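Local coordinates for oligopeptide ABC transporter, periplasmic oligopeptide-binding protein, putative (Thermotoga maritima MSB8, PDB 5IPW) that probably binds oligopeptides in the periplasm and hands them to an ABC transporter for uptake across the inner membrane, at residues A[64-69]-A[295-300]; A[249-254]-A[278-283]. All coordinates share one frame; numbering follows the deposited sequence.

Interaction 1: A[64-69]-A[295-300]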
ATOM      1  N   ARG A  64      22.882   9.701   0.246  1.00 40.78           N
ATOM      2  CA  ARG A  64      23.220   9.047  -1.010  1.00 41.08           C
ATOM      3  C   ARG A  64      22.319   7.866  -1.288  1.00 40.46           C
ATOM      4  O   ARG A  64      22.238   6.934  -0.485  1.00 39.83           O
ATOM      5  CB  ARG A  64      24.672   8.566  -0.987  1.00 43.28           C
ATOM      6  CG  ARG A  64      25.684   9.689  -0.780  1.00 45.31           C
ATOM      7  CD  ARG A  64      27.073   9.142  -0.518  1.00 46.42           C
ATOM      8  NE  ARG A  64      27.109   8.387   0.730  1.00 48.24           N
ATOM      9  CZ  ARG A  64      28.067   7.537   1.085  1.00 52.71           C
ATOM     10  NH1 ARG A  64      29.118   7.311   0.296  1.00 54.23           N
ATOM     11  NH2 ARG A  64      27.976   6.904   2.249  1.00 53.42           N
ATOM     12  N   ARG A  65      21.644   7.916  -2.435  1.00 39.89           N
ATOM     13  CA  ARG A  65      20.877   6.786  -2.936  1.00 39.66           C
ATOM     14  C   ARG A  65      21.247   6.521  -4.392  1.00 39.53           C
ATOM     15  O   ARG A  65      22.075   7.226  -4.982  1.00 40.65           O
ATOM     16  CB  ARG A  65      19.380   7.080  -2.861  1.00 41.20           C
ATOM     17  CG  ARG A  65      18.849   7.508  -1.507  1.00 41.08           C
ATOM     18  CD  ARG A  65      17.335   7.718  -1.578  1.00 40.78           C
ATOM     19  NE  ARG A  65      16.591   6.654  -0.906  1.00 40.52           N
ATOM     20  CZ  ARG A  65      15.599   5.933  -1.431  1.00 41.34           C
ATOM     21  NH1 ARG A  65      15.176   6.131  -2.668  1.00 41.56           N
ATOM     22  NH2 ARG A  65      15.007   4.999  -0.692  1.00 40.75           N
ATOM     23  N   VAL A  66      20.609   5.514  -4.974  1.00 38.24           N
ATOM     24  CA  VAL A  66      20.753   5.225  -6.394  1.00 39.28           C
ATOM     25  C   VAL A  66      19.384   4.981  -7.025  1.00 40.49           C
ATOM     26  O   VAL A  66      18.504   4.389  -6.398  1.00 39.71           O
ATOM     27  CB  VAL A  66      21.670   3.995  -6.642  1.00 37.26           C
ATOM     28  CG1 VAL A  66      23.072   4.264  -6.130  1.00 37.17           C
ATOM     29  CG2 VAL A  66      21.116   2.740  -5.992  1.00 36.58           C
ATOM     30  N   TRP A  67      19.215   5.428  -8.268  1.00 43.13           N
ATOM     31  CA  TRP A  67      17.988   5.138  -9.031  1.00 45.25           C
ATOM     32  C   TRP A  67      18.250   4.817 -10.513  1.00 47.63           C
ATOM     33  O   TRP A  67      19.363   4.988 -11.025  1.00 47.82           O
ATOM     34  CB  TRP A  67      16.989   6.292  -8.892  1.00 44.32           C
ATOM     35  CG  TRP A  67      17.256   7.502  -9.752  1.00 41.96           C
ATOM     36  CD1 TRP A  67      18.467   7.984 -10.163  1.00 40.86           C
ATOM     37  CD2 TRP A  67      16.272   8.405 -10.270  1.00 41.19           C
ATOM     38  NE1 TRP A  67      18.297   9.120 -10.916  1.00 40.52           N
ATOM     39  CE2 TRP A  67      16.958   9.400 -10.997  1.00 40.56           C
ATOM     40  CE3 TRP A  67      14.875   8.465 -10.190  1.00 40.76           C
ATOM     41  CZ2 TRP A  67      16.295  10.444 -11.644  1.00 41.27           C
ATOM     42  CZ3 TRP A  67      14.215   9.501 -10.836  1.00 40.60           C
ATOM     43  CH2 TRP A  67      14.927  10.476 -11.556  1.00 41.53           C
ATOM     44  N   LYS A  68      17.196   4.366 -11.185  1.00 50.64           N
ATOM     45  CA  LYS A  68      17.246   3.984 -12.600  1.00 51.65           C
ATOM     46  C   LYS A  68      16.782   5.103 -13.554  1.00 52.34           C
ATOM     47  O   LYS A  68      16.217   4.827 -14.614  1.00 53.06           O
ATOM     48  CB  LYS A  68      16.399   2.727 -12.806  1.00 51.98           C
ATOM     49  CG  LYS A  68      16.974   1.505 -12.110  1.00 54.12           C
ATOM     50  CD  LYS A  68      16.041   0.312 -12.204  1.00 56.13           C
ATOM     51  CE  LYS A  68      16.703  -0.932 -11.640  1.00 58.76           C
ATOM     52  NZ  LYS A  68      15.738  -2.055 -11.536  1.00 61.03           N
ATOM     53  N   GLY A  69      17.038   6.357 -13.174  1.00 51.65           N
ATOM     54  CA  GLY A  69      16.661   7.520 -13.974  1.00 50.00           C
ATOM     55  C   GLY A  69      15.170   7.825 -13.968  1.00 50.13           C
ATOM     56  O   GLY A  69      14.401   7.191 -13.235  1.00 47.11           O
ATOM     57  N   GLY A 295      28.799  -0.078   1.090  1.00 52.90           N
ATOM     58  CA  GLY A 295      28.469   1.022   1.986  1.00 53.10           C
ATOM     59  C   GLY A 295      28.431   2.362   1.288  1.00 53.43           C
ATOM     60  O   GLY A 295      28.757   3.389   1.890  1.00 53.47           O
ATOM     61  N   GLU A 296      28.034   2.355   0.020  1.00 54.26           N
ATOM     62  CA  GLU A 296      27.934   3.585  -0.762  1.00 57.55           C
ATOM     63  C   GLU A 296      26.495   4.109  -0.820  1.00 53.62           C
ATOM     64  O   GLU A 296      26.233   5.127  -1.453  1.00 52.86           O
ATOM     65  CB  GLU A 296      28.485   3.368  -2.173  1.00 62.18           C
ATOM     66  CG  GLU A 296      30.002   3.252  -2.224  1.00 67.65           C
ATOM     67  CD  GLU A 296      30.544   3.100  -3.638  1.00 73.17           C
ATOM     68  OE1 GLU A 296      29.753   2.825  -4.566  1.00 76.83           O
ATOM     69  OE2 GLU A 296      31.770   3.253  -3.821  1.00 77.94           O
ATOM     70  N   ILE A 297      25.575   3.409  -0.162  1.00 48.91           N
ATOM     71  CA  ILE A 297      24.196   3.853  -0.034  1.00 46.55           C
ATOM     72  C   ILE A 297      23.889   4.117   1.443  1.00 45.67           C
ATOM     73  O   ILE A 297      24.043   3.233   2.285  1.00 49.29           O
ATOM     74  CB  ILE A 297      23.223   2.799  -0.581  1.00 45.72           C
ATOM     75  CG1 ILE A 297      23.540   2.512  -2.052  1.00 43.90           C
ATOM     76  CG2 ILE A 297      21.780   3.268  -0.395  1.00 47.44           C
ATOM     77  CD1 ILE A 297      22.548   1.601  -2.746  1.00 43.39           C
ATOM     78  N   ASP A 298      23.455   5.337   1.744  1.00 42.98           N
ATOM     79  CA  ASP A 298      23.224   5.768   3.121  1.00 40.16           C
ATOM     80  C   ASP A 298      21.962   5.164   3.719  1.00 38.23           C
ATOM     81  O   ASP A 298      21.946   4.779   4.888  1.00 36.99           O
ATOM     82  CB  ASP A 298      23.174   7.284   3.186  1.00 40.32           C
ATOM     83  CG  ASP A 298      24.542   7.909   3.052  1.00 40.90           C
ATOM     84  OD1 ASP A 298      25.484   7.394   3.698  1.00 41.35           O
ATOM     85  OD2 ASP A 298      24.673   8.924   2.325  1.00 39.08           O
ATOM     86  N   MET A 299      20.911   5.080   2.913  1.00 36.74           N
ATOM     87  CA  MET A 299      19.721   4.319   3.273  1.00 37.09           C
ATOM     88  C   MET A 299      18.841   4.139   2.047  1.00 36.56           C
ATOM     89  O   MET A 299      18.583   5.094   1.307  1.00 38.00           O
ATOM     90  CB  MET A 299      18.953   4.994   4.436  1.00 38.37           C
ATOM     91  CG  MET A 299      17.474   5.307   4.193  1.00 38.10           C
ATOM     92  SD  MET A 299      16.362   3.914   4.183  1.00 39.21           S
ATOM     93  CE  MET A 299      15.148   4.506   3.054  1.00 37.59           C
ATOM     94  N   GLN A 300      18.373   2.918   1.838  1.00 36.20           N
ATOM     95  CA  GLN A 300      17.482   2.645   0.727  1.00 38.16           C
ATOM     96  C   GLN A 300      16.792   1.320   0.923  1.00 39.18           C
ATOM     97  O   GLN A 300      17.338   0.391   1.510  1.00 38.78           O
ATOM     98  CB  GLN A 300      18.241   2.639  -0.604  1.00 40.31           C
ATOM     99  CG  GLN A 300      17.332   2.601  -1.823  1.00 41.58           C
ATOM    100  CD  GLN A 300      18.033   3.003  -3.118  1.00 41.77           C
ATOM    101  OE1 GLN A 300      18.980   3.787  -3.117  1.00 40.07           O
ATOM    102  NE2 GLN A 300      17.551   2.469  -4.234  1.00 42.83           N
TER
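Asp298 takes up both the backbone and the side chain of Arg64, illustrating how a buried carboxylate can serve a backbone N-H and a charged side chain of one edge residue. OD2 accepts two N-H groups: the main-chain N of Arg64, at 2.9 Å from OD2 and on the anti side, and NE of the same residue. The second oxygen, OD1, receives Arg64 NH2 at 2.9 Å, completing a side-on, two-pronged salt bridge. Both acceptors lie practically in the guanidinium plane, yet the two groups are turned 46° apart, and the arginine nitrogens approach from above the carboxylate plane. A bend at chi3 (-64°) folds the arginine chain back to this position, with Glu296 O over one face of the guanidinium. Asp298 N donates in return to Arg64 O at 3.0 Å. With a leucine in place of Arg64, the Asp298 carboxylate would probably lose its countercharge, OD1 its NH2 donor and OD2 one of its two N-H groups.

Strand 62-67 is an outermost strand of a four-stranded mixed sheet in this periplasmic binding protein of solute-binding family 5. Its edge is met by the chain leaving helix 285-293, past the Schellman motif at Gly295, and 299-300 begins a second sheet.

Farther along, the Gln300 amide acts as a substitute peptide for Val66. Val66 N reaches OE1 at 3.0 Å, on a lone pair and nearly straight (173°), while NE2 returns a bond to Val66 O, also 3.0 Å. The Arg65 guanidinium stacks on this side chain, with CG of Gln300 over one face; its NE makes a weak bond to Met299 O, which Trp63 NE1 also reaches, and its NH1 another to His279 NE2. Val66 CG2 packs on Ile297 CD1 at 3.7 Å.

Interaction 2: A[249-254]-A[278-283]; sequences TEQFYI and RHEYVK
The Arg278 guanidinium lies flat over the Phe252 ring, its plane tilted by only 27°, the two side chains running out together from neighbouring strands. Arg278 CZ is 4.2 Å from the centroid of the Phe252 ring, an off-centre cation-pi contact displaced toward CE1 and CD1 of Phe252, with Arg278 NH2 reaching on to CE1 and CZ. Phe252 holds CG beside its backbone N (chi1 -63°), which leans the ring across the adjoining strand. There it also meets Glu280, whose chain runs out extended along the ring; Glu280 CG comes within 3.4 Å of Phe252 CE1. Ile254 adds to the same face, its CG1 against the CB of Arg278.

Such cross-strand packing belongs to an antiparallel pair, strands 252-257 and 276-281, the two inner strands of a four-stranded mixed sheet in this family 5 solute-binding protein. Phe252 with Glu280 and Ile254 with Arg278 are non-hydrogen-bonded pairs; between them, Tyr253 and His279 form the hydrogen-bonded one, with Tyr253 N to His279 O at 2.8 Å and His279 N to Tyr253 O at 2.9 Å. One step farther on, Tyr281 N donates to Gln251 O, continuing the backbone ladder past the last bridged pair.

Tyr253 and His279 point to the other face, where each packs on Ile76 of helix 73-80. The tyrosine swings CG opposite its main-chain N (chi1 -179°) and carries its hydroxyl to Leu231 O. One water, in the plane of the imidazole, joins His279 ND1 to Tyr253 O, to which it donates. Both rings also meet Trp67, which stacks with Tyr253 and sits edge-to-face with His279.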
ATOM      1  N   THR A 249      17.978  13.500 -15.848  1.00 56.93           N
ATOM      2  CA  THR A 249      18.810  12.812 -16.841  1.00 57.21           C
ATOM      3  C   THR A 249      20.288  12.923 -16.485  1.00 58.22           C
ATOM      4  O   THR A 249      21.066  12.057 -16.869  1.00 63.42           O
ATOM      5  CB  THR A 249      18.604  13.348 -18.273  1.00 54.63           C
ATOM      6  OG1 THR A 249      19.110  14.683 -18.365  1.00 54.46           O
ATOM      7  CG2 THR A 249      17.129  13.315 -18.670  1.00 53.91           C
ATOM      8  N   GLU A 250      20.681  13.980 -15.769  1.00 58.35           N
ATOM      9  CA  GLU A 250      22.044  14.071 -15.237  1.00 60.15           C
ATOM     10  C   GLU A 250      22.297  12.844 -14.371  1.00 61.77           C
ATOM     11  O   GLU A 250      21.347  12.185 -13.927  1.00 63.05           O
ATOM     12  CB  GLU A 250      22.262  15.352 -14.425  1.00 61.94           C
ATOM     13  CG  GLU A 250      22.261  16.632 -15.254  1.00 64.92           C
ATOM     14  CD  GLU A 250      22.254  17.898 -14.403  1.00 67.98           C
ATOM     15  OE1 GLU A 250      23.273  18.183 -13.732  1.00 66.02           O
ATOM     16  OE2 GLU A 250      21.230  18.622 -14.416  1.00 69.38           O
ATOM     17  N   GLN A 251      23.568  12.511 -14.152  1.00 62.05           N
ATOM     18  CA  GLN A 251      23.890  11.280 -13.428  1.00 62.95           C
ATOM     19  C   GLN A 251      23.589  11.410 -11.936  1.00 58.58           C
ATOM     20  O   GLN A 251      23.289  10.418 -11.280  1.00 55.06           O
ATOM     21  CB  GLN A 251      25.336  10.823 -13.675  1.00 66.12           C
ATOM     22  CG  GLN A 251      26.424  11.563 -12.910  1.00 68.30           C
ATOM     23  CD  GLN A 251      27.685  10.723 -12.735  1.00 71.69           C
ATOM     24  OE1 GLN A 251      27.620   9.493 -12.633  1.00 71.27           O
ATOM     25  NE2 GLN A 251      28.839  11.385 -12.686  1.00 72.51           N
ATOM     26  N   PHE A 252      23.669  12.634 -11.415  1.00 55.27           N
ATOM     27  CA  PHE A 252      23.255  12.927 -10.046  1.00 53.74           C
ATOM     28  C   PHE A 252      21.999  13.805 -10.018  1.00 49.23           C
ATOM     29  O   PHE A 252      22.048  14.993 -10.330  1.00 47.28           O
ATOM     30  CB  PHE A 252      24.409  13.558  -9.265  1.00 54.15           C
ATOM     31  CG  PHE A 252      25.591  12.647  -9.129  1.00 57.64           C
ATOM     32  CD1 PHE A 252      25.478  11.454  -8.426  1.00 58.09           C
ATOM     33  CD2 PHE A 252      26.804  12.953  -9.736  1.00 59.89           C
ATOM     34  CE1 PHE A 252      26.556  10.592  -8.314  1.00 60.49           C
ATOM     35  CE2 PHE A 252      27.887  12.094  -9.629  1.00 61.61           C
ATOM     36  CZ  PHE A 252      27.763  10.912  -8.916  1.00 61.30           C
ATOM     37  N   TYR A 253      20.874  13.182  -9.674  1.00 47.23           N
ATOM     38  CA  TYR A 253      19.606  13.884  -9.480  1.00 47.14           C
ATOM     39  C   TYR A 253      19.540  14.343  -8.028  1.00 45.63           C
ATOM     40  O   TYR A 253      19.497  13.516  -7.115  1.00 44.56           O
ATOM     41  CB  TYR A 253      18.440  12.957  -9.805  1.00 46.17           C
ATOM     42  CG  TYR A 253      17.077  13.588  -9.664  1.00 48.61           C
ATOM     43  CD1 TYR A 253      16.771  14.789 -10.297  1.00 48.14           C
ATOM     44  CD2 TYR A 253      16.075  12.966  -8.919  1.00 49.85           C
ATOM     45  CE1 TYR A 253      15.515  15.358 -10.178  1.00 46.98           C
ATOM     46  CE2 TYR A 253      14.818  13.527  -8.799  1.00 48.53           C
ATOM     47  CZ  TYR A 253      14.546  14.723  -9.425  1.00 48.55           C
ATOM     48  OH  TYR A 253      13.294  15.282  -9.296  1.00 49.69           O
ATOM     49  N   ILE A 254      19.556  15.655  -7.815  1.00 44.15           N
ATOM     50  CA  ILE A 254      19.688  16.208  -6.468  1.00 44.70           C
ATOM     51  C   ILE A 254      18.429  16.913  -5.983  1.00 43.74           C
ATOM     52  O   ILE A 254      17.877  17.771  -6.681  1.00 44.71           O
ATOM     53  CB  ILE A 254      20.880  17.178  -6.366  1.00 44.24           C
ATOM     54  CG1 ILE A 254      22.175  16.449  -6.773  1.00 45.60           C
ATOM     55  CG2 ILE A 254      20.993  17.727  -4.946  1.00 43.25           C
ATOM     56  CD1 ILE A 254      23.426  17.307  -6.768  1.00 45.32           C
ATOM     57  N   ARG A 278      20.745  12.828  -2.803  1.00 49.27           N
ATOM     58  CA  ARG A 278      21.228  12.667  -4.168  1.00 53.03           C
ATOM     59  C   ARG A 278      21.098  11.230  -4.651  1.00 50.58           C
ATOM     60  O   ARG A 278      21.515  10.287  -3.979  1.00 51.98           O
ATOM     61  CB  ARG A 278      22.661  13.211  -4.310  1.00 57.30           C
ATOM     62  CG  ARG A 278      23.812  12.214  -4.361  1.00 61.09           C
ATOM     63  CD  ARG A 278      25.126  12.944  -4.114  1.00 64.83           C
ATOM     64  NE  ARG A 278      26.206  12.572  -5.024  1.00 68.47           N
ATOM     65  CZ  ARG A 278      27.043  11.543  -4.870  1.00 73.07           C
ATOM     66  NH1 ARG A 278      26.944  10.708  -3.849  1.00 72.16           N
ATOM     67  NH2 ARG A 278      27.995  11.337  -5.769  1.00 81.11           N
ATOM     68  N   HIS A 279      20.473  11.081  -5.812  1.00 50.60           N
ATOM     69  CA  HIS A 279      20.375   9.794  -6.485  1.00 51.80           C
ATOM     70  C   HIS A 279      21.383   9.751  -7.625  1.00 53.90           C
ATOM     71  O   HIS A 279      21.442  10.680  -8.443  1.00 51.09           O
ATOM     72  CB  HIS A 279      18.974   9.585  -7.046  1.00 49.21           C
ATOM     73  CG  HIS A 279      17.921   9.432  -5.996  1.00 48.42           C
ATOM     74  ND1 HIS A 279      17.517  10.474  -5.192  1.00 47.50           N
ATOM     75  CD2 HIS A 279      17.181   8.362  -5.628  1.00 48.65           C
ATOM     76  CE1 HIS A 279      16.582  10.051  -4.364  1.00 46.61           C
ATOM     77  NE2 HIS A 279      16.353   8.775  -4.614  1.00 48.18           N
ATOM     78  N   GLU A 280      22.187   8.690  -7.655  1.00 55.27           N
ATOM     79  CA  GLU A 280      23.032   8.400  -8.803  1.00 55.61           C
ATOM     80  C   GLU A 280      22.282   7.521  -9.798  1.00 52.86           C
ATOM     81  O   GLU A 280      21.679   6.512  -9.412  1.00 49.39           O
ATOM     82  CB  GLU A 280      24.314   7.702  -8.367  1.00 60.32           C
ATOM     83  CG  GLU A 280      25.347   7.606  -9.482  1.00 63.53           C
ATOM     84  CD  GLU A 280      26.709   7.132  -9.013  1.00 64.98           C
ATOM     85  OE1 GLU A 280      27.015   7.206  -7.800  1.00 64.39           O
ATOM     86  OE2 GLU A 280      27.481   6.689  -9.881  1.00 68.52           O
ATOM     87  N   TYR A 281      22.306   7.905 -11.075  1.00 53.14           N
ATOM     88  CA  TYR A 281      21.773   7.033 -12.116  1.00 56.91           C
ATOM     89  C   TYR A 281      22.627   5.758 -12.174  1.00 55.55           C
ATOM     90  O   TYR A 281      23.854   5.813 -12.148  1.00 50.33           O
ATOM     91  CB  TYR A 281      21.733   7.704 -13.504  1.00 60.28           C
ATOM     92  CG  TYR A 281      21.315   6.723 -14.590  1.00 65.15           C
ATOM     93  CD1 TYR A 281      19.971   6.505 -14.879  1.00 67.51           C
ATOM     94  CD2 TYR A 281      22.266   5.972 -15.287  1.00 68.85           C
ATOM     95  CE1 TYR A 281      19.581   5.588 -15.847  1.00 70.22           C
ATOM     96  CE2 TYR A 281      21.890   5.050 -16.255  1.00 70.17           C
ATOM     97  CZ  TYR A 281      20.547   4.860 -16.532  1.00 72.71           C
ATOM     98  OH  TYR A 281      20.176   3.942 -17.494  1.00 72.47           O
ATOM     99  N   VAL A 282      21.962   4.616 -12.235  1.00 55.89           N
ATOM    100  CA  VAL A 282      22.642   3.345 -12.354  1.00 57.96           C
ATOM    101  C   VAL A 282      21.986   2.515 -13.450  1.00 62.54           C
ATOM    102  O   VAL A 282      20.794   2.657 -13.730  1.00 63.11           O
ATOM    103  CB  VAL A 282      22.653   2.558 -11.025  1.00 57.89           C
ATOM    104  CG1 VAL A 282      23.487   3.285  -9.982  1.00 55.56           C
ATOM    105  CG2 VAL A 282      21.239   2.304 -10.515  1.00 59.33           C
ATOM    106  N   LYS A 283      22.775   1.627 -14.046  1.00 65.69           N
ATOM    107  CA  LYS A 283      22.365   0.919 -15.247  1.00 65.48           C
ATOM    108  C   LYS A 283      21.513  -0.317 -14.963  1.00 60.57           C
ATOM    109  O   LYS A 283      20.711  -0.708 -15.807  1.00 60.73           O
ATOM    110  CB  LYS A 283      23.605   0.531 -16.053  1.00 72.45           C
ATOM    111  CG  LYS A 283      23.347   0.364 -17.542  1.00 79.18           C
ATOM    112  CD  LYS A 283      24.638   0.146 -18.318  1.00 84.97           C
ATOM    113  CE  LYS A 283      25.516   1.392 -18.334  1.00 87.90           C
ATOM    114  NZ  LYS A 283      26.634   1.264 -19.310  1.00 90.29           N
TER
HETATM  115  O   HOH W   1      17.630  13.016  -5.316  1.00 48.74           O

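How the interactions relate
Following the chain from the N terminus, strand 62-67 is reached early and supplies the first half of interaction 1. More than two hundred residues later, segment 295-300 returns to it and closes a long loop. Interaction 2 is nested within that loop and closes a much shorter one, in which strand 252-257 turns back through 263-265 to strand 276-281. Strand 276-281 then runs parallel to 62-67, where Arg65 N meets Arg278 O at 2.8 Å, a probable hydrogen bond. Interaction 2 therefore builds the middle of the sheet, while interaction 1 joins its far edge to the chain beyond helix 285-293 and to strand 299-300 of a second sheet.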